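Local coordinates for STIV B116 (Sulfolobus turreted icosahedral virus, PDB 2J85), which probably binds DNA, working as a dimer in which a mixed beta-sheet runs on from one subunit into the other, at residues L38-D42 with G43-N47; N13-E17 with F18-I22. One frame throughout, in Å; residues are numbered along the deposited sequence.

Interaction 1: L38-D42 with G43-N47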
loop_
_atom_site.group_PDB
_atom_site.type_symbol
_atom_site.label_atom_id
_atom_site.label_comp_id
_atom_site.label_asym_id
_atom_site.label_seq_id
_atom_site.Cartn_x
_atom_site.Cartn_y
_atom_site.Cartn_z
ATOM N N LEU A 38 1.593 -16.808 17.898
ATOM C CA LEU A 38 2.249 -17.964 17.266
ATOM C C LEU A 38 3.613 -17.617 16.673
ATOM O O LEU A 38 4.586 -18.337 16.850
ATOM C CB LEU A 38 1.355 -18.548 16.165
ATOM C CG LEU A 38 1.778 -19.912 15.572
ATOM C CD1 LEU A 38 1.951 -20.985 16.675
ATOM C CD2 LEU A 38 0.799 -20.406 14.446
ATOM N N ARG A 39 3.697 -16.505 15.965
ATOM C CA ARG A 39 4.972 -16.132 15.349
ATOM C C ARG A 39 5.972 -15.558 16.343
ATOM O O ARG A 39 7.163 -15.625 16.113
ATOM C CB ARG A 39 4.723 -15.185 14.181
ATOM C CG ARG A 39 3.815 -15.776 13.123
ATOM C CD ARG A 39 4.120 -17.237 12.869
ATOM N NE ARG A 39 3.226 -17.787 11.872
ATOM C CZ ARG A 39 3.176 -19.079 11.550
ATOM N NH1 ARG A 39 3.989 -19.953 12.130
ATOM N NH2 ARG A 39 2.328 -19.499 10.608
ATOM N N LEU A 40 5.493 -15.043 17.469
ATOM C CA LEU A 40 6.390 -14.652 18.547
ATOM C C LEU A 40 6.967 -15.937 19.184
ATOM O O LEU A 40 8.189 -16.100 19.317
ATOM C CB LEU A 40 5.666 -13.743 19.566
ATOM C CG LEU A 40 5.504 -12.268 19.137
ATOM C CD1 LEU A 40 4.448 -11.504 19.980
ATOM C CD2 LEU A 40 6.865 -11.543 19.151
ATOM N N GLU A 41 6.093 -16.881 19.512
ATOM C CA GLU A 41 6.541 -18.161 20.099
ATOM C C GLU A 41 7.524 -18.947 19.222
ATOM O O GLU A 41 8.470 -19.545 19.754
ATOM C CB GLU A 41 5.370 -19.057 20.462
ATOM C CG GLU A 41 4.902 -18.925 21.912
ATOM C CD GLU A 41 5.826 -19.579 23.000
ATOM O OE1 GLU A 41 6.673 -20.496 22.768
ATOM O OE2 GLU A 41 5.632 -19.152 24.151
ATOM N N ASP A 42 7.309 -18.989 17.910
ATOM C CA ASP A 42 8.197 -19.778 17.070
ATOM C C ASP A 42 9.389 -18.963 16.563
ATOM O O ASP A 42 10.241 -19.484 15.837
ATOM C CB ASP A 42 7.452 -20.444 15.909
ATOM C CG ASP A 42 7.025 -19.462 14.840
ATOM O OD1 ASP A 42 7.517 -18.313 14.807
ATOM O OD2 ASP A 42 6.168 -19.839 14.036
ATOM N N GLY A 43 9.438 -17.690 16.936
ATOM C CA GLY A 43 10.590 -16.867 16.632
ATOM C C GLY A 43 10.686 -16.359 15.206
ATOM O O GLY A 43 11.737 -15.881 14.807
ATOM N N THR A 44 9.608 -16.453 14.431
ATOM C CA THR A 44 9.666 -16.024 13.036
ATOM C C THR A 44 9.149 -14.603 12.844
ATOM O O THR A 44 9.413 -13.993 11.808
ATOM C CB THR A 44 8.938 -17.008 12.069
ATOM O OG1 THR A 44 7.574 -17.184 12.475
ATOM C CG2 THR A 44 9.675 -18.366 12.005
ATOM N N LEU A 45 8.450 -14.052 13.836
ATOM C CA LEU A 45 7.990 -12.683 13.740
ATOM C C LEU A 45 9.153 -11.702 13.721
ATOM O O LEU A 45 10.025 -11.762 14.575
ATOM C CB LEU A 45 7.068 -12.303 14.900
ATOM C CG LEU A 45 6.329 -10.963 14.640
ATOM C CD1 LEU A 45 5.023 -11.242 13.922
ATOM C CD2 LEU A 45 6.104 -10.107 15.893
ATOM N N ILE A 46 9.157 -10.794 12.747
ATOM C CA ILE A 46 9.988 -9.607 12.812
ATOM C C ILE A 46 9.036 -8.448 12.990
ATOM O O ILE A 46 8.168 -8.237 12.166
ATOM C CB ILE A 46 10.804 -9.428 11.546
ATOM C CG1 ILE A 46 11.749 -10.626 11.355
ATOM C CG2 ILE A 46 11.606 -8.098 11.579
ATOM C CD1 ILE A 46 12.670 -10.466 10.123
ATOM N N ASN A 47 9.192 -7.718 14.079
ATOM C CA ASN A 47 8.362 -6.569 14.411
ATOM C C ASN A 47 8.909 -5.332 13.727
ATOM O O ASN A 47 10.056 -4.961 13.942
ATOM C CB ASN A 47 8.370 -6.341 15.931
ATOM C CG ASN A 47 7.645 -5.085 16.342
ATOM O OD1 ASN A 47 6.679 -4.660 15.689
ATOM N ND2 ASN A 47 8.102 -4.476 17.441
#

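Interaction 2: N13-E17 with F18-I22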
loop_
_atom_site.group_PDB
_atom_site.type_symbol
_atom_site.label_atom_id
_atom_site.label_comp_id
_atom_site.label_asym_id
_atom_site.label_seq_id
_atom_site.Cartn_x
_atom_site.Cartn_y
_atom_site.Cartn_z
ATOM N N ASN A 13 6.510 -1.120 -1.946
ATOM C CA ASN A 13 7.922 -1.056 -1.498
ATOM C C ASN A 13 8.387 -2.208 -0.593
ATOM O O ASN A 13 9.582 -2.429 -0.451
ATOM C CB ASN A 13 8.207 0.273 -0.766
ATOM C CG ASN A 13 8.097 1.499 -1.695
ATOM O OD1 ASN A 13 8.403 1.435 -2.893
ATOM N ND2 ASN A 13 7.642 2.616 -1.132
HETATM N N MSE A 14 7.457 -2.945 0.004
HETATM C CA MSE A 14 7.835 -4.091 0.797
HETATM C C MSE A 14 8.118 -5.342 -0.014
HETATM O O MSE A 14 8.507 -6.370 0.552
HETATM C CB MSE A 14 6.765 -4.386 1.827
HETATM C CG MSE A 14 6.597 -3.252 2.792
HETATM SE SE MSE A 14 5.042 -3.537 3.906
HETATM C CE MSE A 14 5.128 -1.879 4.936
ATOM N N LEU A 15 7.932 -5.263 -1.336
ATOM C CA LEU A 15 8.100 -6.439 -2.186
ATOM C C LEU A 15 9.477 -6.424 -2.850
ATOM O O LEU A 15 9.804 -5.525 -3.619
ATOM C CB LEU A 15 6.973 -6.529 -3.208
ATOM C CG LEU A 15 5.563 -6.577 -2.587
ATOM C CD1 LEU A 15 4.442 -6.507 -3.678
ATOM C CD2 LEU A 15 5.385 -7.773 -1.689
ATOM N N LYS A 16 10.293 -7.420 -2.531
ATOM C CA LYS A 16 11.674 -7.424 -3.006
ATOM C C LYS A 16 11.740 -7.429 -4.518
ATOM O O LYS A 16 12.587 -6.725 -5.071
ATOM C CB LYS A 16 12.483 -8.615 -2.465
ATOM C CG LYS A 16 13.348 -8.361 -1.207
ATOM C CD LYS A 16 14.682 -9.145 -1.349
ATOM C CE LYS A 16 15.568 -9.134 -0.086
ATOM N NZ LYS A 16 15.027 -9.939 1.063
ATOM N N GLU A 17 10.876 -8.217 -5.181
ATOM C CA GLU A 17 10.977 -8.437 -6.635
ATOM C C GLU A 17 9.663 -8.545 -7.407
ATOM O O GLU A 17 8.610 -8.857 -6.843
ATOM C CB GLU A 17 11.763 -9.721 -6.914
ATOM C CG GLU A 17 12.810 -10.071 -5.861
ATOM C CD GLU A 17 13.961 -10.844 -6.427
ATOM O OE1 GLU A 17 14.107 -10.868 -7.675
ATOM O OE2 GLU A 17 14.737 -11.412 -5.623
ATOM N N PHE A 18 9.758 -8.334 -8.722
ATOM C CA PHE A 18 8.595 -8.270 -9.614
ATOM C C PHE A 18 8.857 -9.019 -10.909
ATOM O O PHE A 18 9.980 -9.064 -11.368
ATOM C CB PHE A 18 8.255 -6.814 -9.938
ATOM C CG PHE A 18 8.137 -5.946 -8.725
ATOM C CD1 PHE A 18 9.249 -5.294 -8.226
ATOM C CD2 PHE A 18 6.920 -5.829 -8.058
ATOM C CE1 PHE A 18 9.151 -4.508 -7.098
ATOM C CE2 PHE A 18 6.801 -5.048 -6.940
ATOM C CZ PHE A 18 7.925 -4.380 -6.447
ATOM N N PRO A 19 7.823 -9.634 -11.492
ATOM C CA PRO A 19 6.453 -9.660 -10.967
ATOM C C PRO A 19 6.326 -10.547 -9.741
ATOM O O PRO A 19 7.082 -11.490 -9.601
ATOM C CB PRO A 19 5.636 -10.231 -12.123
ATOM C CG PRO A 19 6.629 -11.064 -12.910
ATOM C CD PRO A 19 7.966 -10.386 -12.752
ATOM N N THR A 20 5.385 -10.227 -8.852
ATOM C CA THR A 20 5.012 -11.147 -7.784
ATOM C C THR A 20 3.482 -11.224 -7.581
ATOM O O THR A 20 2.734 -10.344 -8.000
ATOM C CB THR A 20 5.759 -10.803 -6.466
ATOM O OG1 THR A 20 5.474 -11.800 -5.482
ATOM C CG2 THR A 20 5.377 -9.398 -5.926
ATOM N N THR A 21 3.033 -12.296 -6.945
ATOM C CA THR A 21 1.607 -12.586 -6.778
ATOM C C THR A 21 1.375 -12.872 -5.299
ATOM O O THR A 21 1.997 -13.772 -4.728
ATOM C CB THR A 21 1.171 -13.796 -7.674
ATOM O OG1 THR A 21 1.473 -13.497 -9.045
ATOM C CG2 THR A 21 -0.325 -14.096 -7.558
ATOM N N ILE A 22 0.510 -12.079 -4.679
ATOM C CA ILE A 22 0.270 -12.177 -3.257
ATOM C C ILE A 22 -1.209 -12.305 -2.946
ATOM O O ILE A 22 -2.073 -11.824 -3.697
ATOM C CB ILE A 22 0.860 -10.967 -2.507
ATOM C CG1 ILE A 22 0.281 -9.639 -3.038
ATOM C CG2 ILE A 22 2.401 -10.988 -2.632
ATOM C CD1 ILE A 22 0.637 -8.379 -2.164
#

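Interaction 1: L38-D42 with G43-N47
D42 and T44 face each other across the turn that ends helix 29-41 and starts the short strand 45-47. The helix closes in a Schellman motif: G43 takes a positive phi of 78° and its N donates to L40 O at 3.1 Å. The chain then swings back, and R39 O receives L45 N at 3.1 Å and, more weakly, T44 N. The tight part is the bonding of the D42 carboxylate, on an otherwise exposed residue. OD1 is gripped by two donors approaching from the same face of its plane: T44 OG1 at 2.6 Å, on the syn side, and T44 N at 2.8 Å, nearly along the C-O axis, the latter making an Asx turn. D42 chi1 of 72° sets CG between the backbone N and carbonyl carbon, which brings the carboxylate over the turn. OD2 takes R39 NH1 at 2.9 Å in the guanidinium plane, a salt bridge within the last turn, and L38 CD2 rests over the centre of one guanidinium face. The aliphatic part of R39 lies along the turn, its CD 3.5 Å from T44 OG1 and its CB against L45 CB. L40 and L45 add a small apolar contact through their CD2 methyls at 3.6 Å, with L40 reaching on to L66. The open side is that of E41, which is exposed and points away. With T44 holding one carboxylate oxygen and R39 the other, the D42 group is fixed in rotation, and the arginine probably stabilises its negative charge.

Interaction 2: N13-E17 with F18-I22
The backbone is extended at L15, kinks at K16, is extended again at E17 and F18, and passes through a cis peptide before P19 into strand 20-27, so that L15 comes to lie beside T20 and I22. E17-T20 form a type VIb beta turn with F18 and P19 as its central residues, leading into an outermost strand of the mixed five-stranded sheet, and no hydrogen bond joins the two halves; apolar and van der Waals contacts do the work. The F18 ring folds back over the peptide that precedes it. With chi1 at -51°, CG stands beside the backbone N and anti to the carbonyl carbon, which lays one ring face over E17 O, 3.5 Å from F18 CG. The far end of the ring reaches L15, where F18 CZ sits 3.6 Å from L15 O, approached obliquely, and 4.0 Å from L15 CB. L15 then extends toward the strand and forks: CD1 packs on T20 CG2 at 3.8 Å, and CD2 more loosely approaches I22 CG2 at 4.5 Å. T20 and I22 both direct their CB toward segment 13-17, where L15 meets them, whereas the intervening T21 points away. T20 to I22 pair antiparallel with a strand of the second subunit, extending the sheet across the interface. Y113 of that subunit meets F18 with ring planes at about 55°, and its I24 packs on L15. T20 turns its two branches to different uses: OG1 makes a weak hydrogen bond to E77, while CG2 touches both L15 CD1 and E17 O, 3.4 Å from that oxygen.

Overall arrangement
Both interactions join consecutive segments where the chain enters a strand, and those strands, 45-47 and 20-27, are the two outermost of the sheet within this chain. Their centres lie 22 Å apart, and they do not touch. Interaction 1 is a surface contact ending helix 29-41, rich in hydrogen bonds and charge, with no other subunit of the assembly against it. Interaction 2 is partly buried, lacks hydrogen bonds between its halves and relies on an aromatic ring, aliphatic branches and a cis-proline turn. The difference is consistent with their surroundings: strand 45-47 pairs with strand 4-7 in its own chain, whereas 20-22 also pairs with the second subunit.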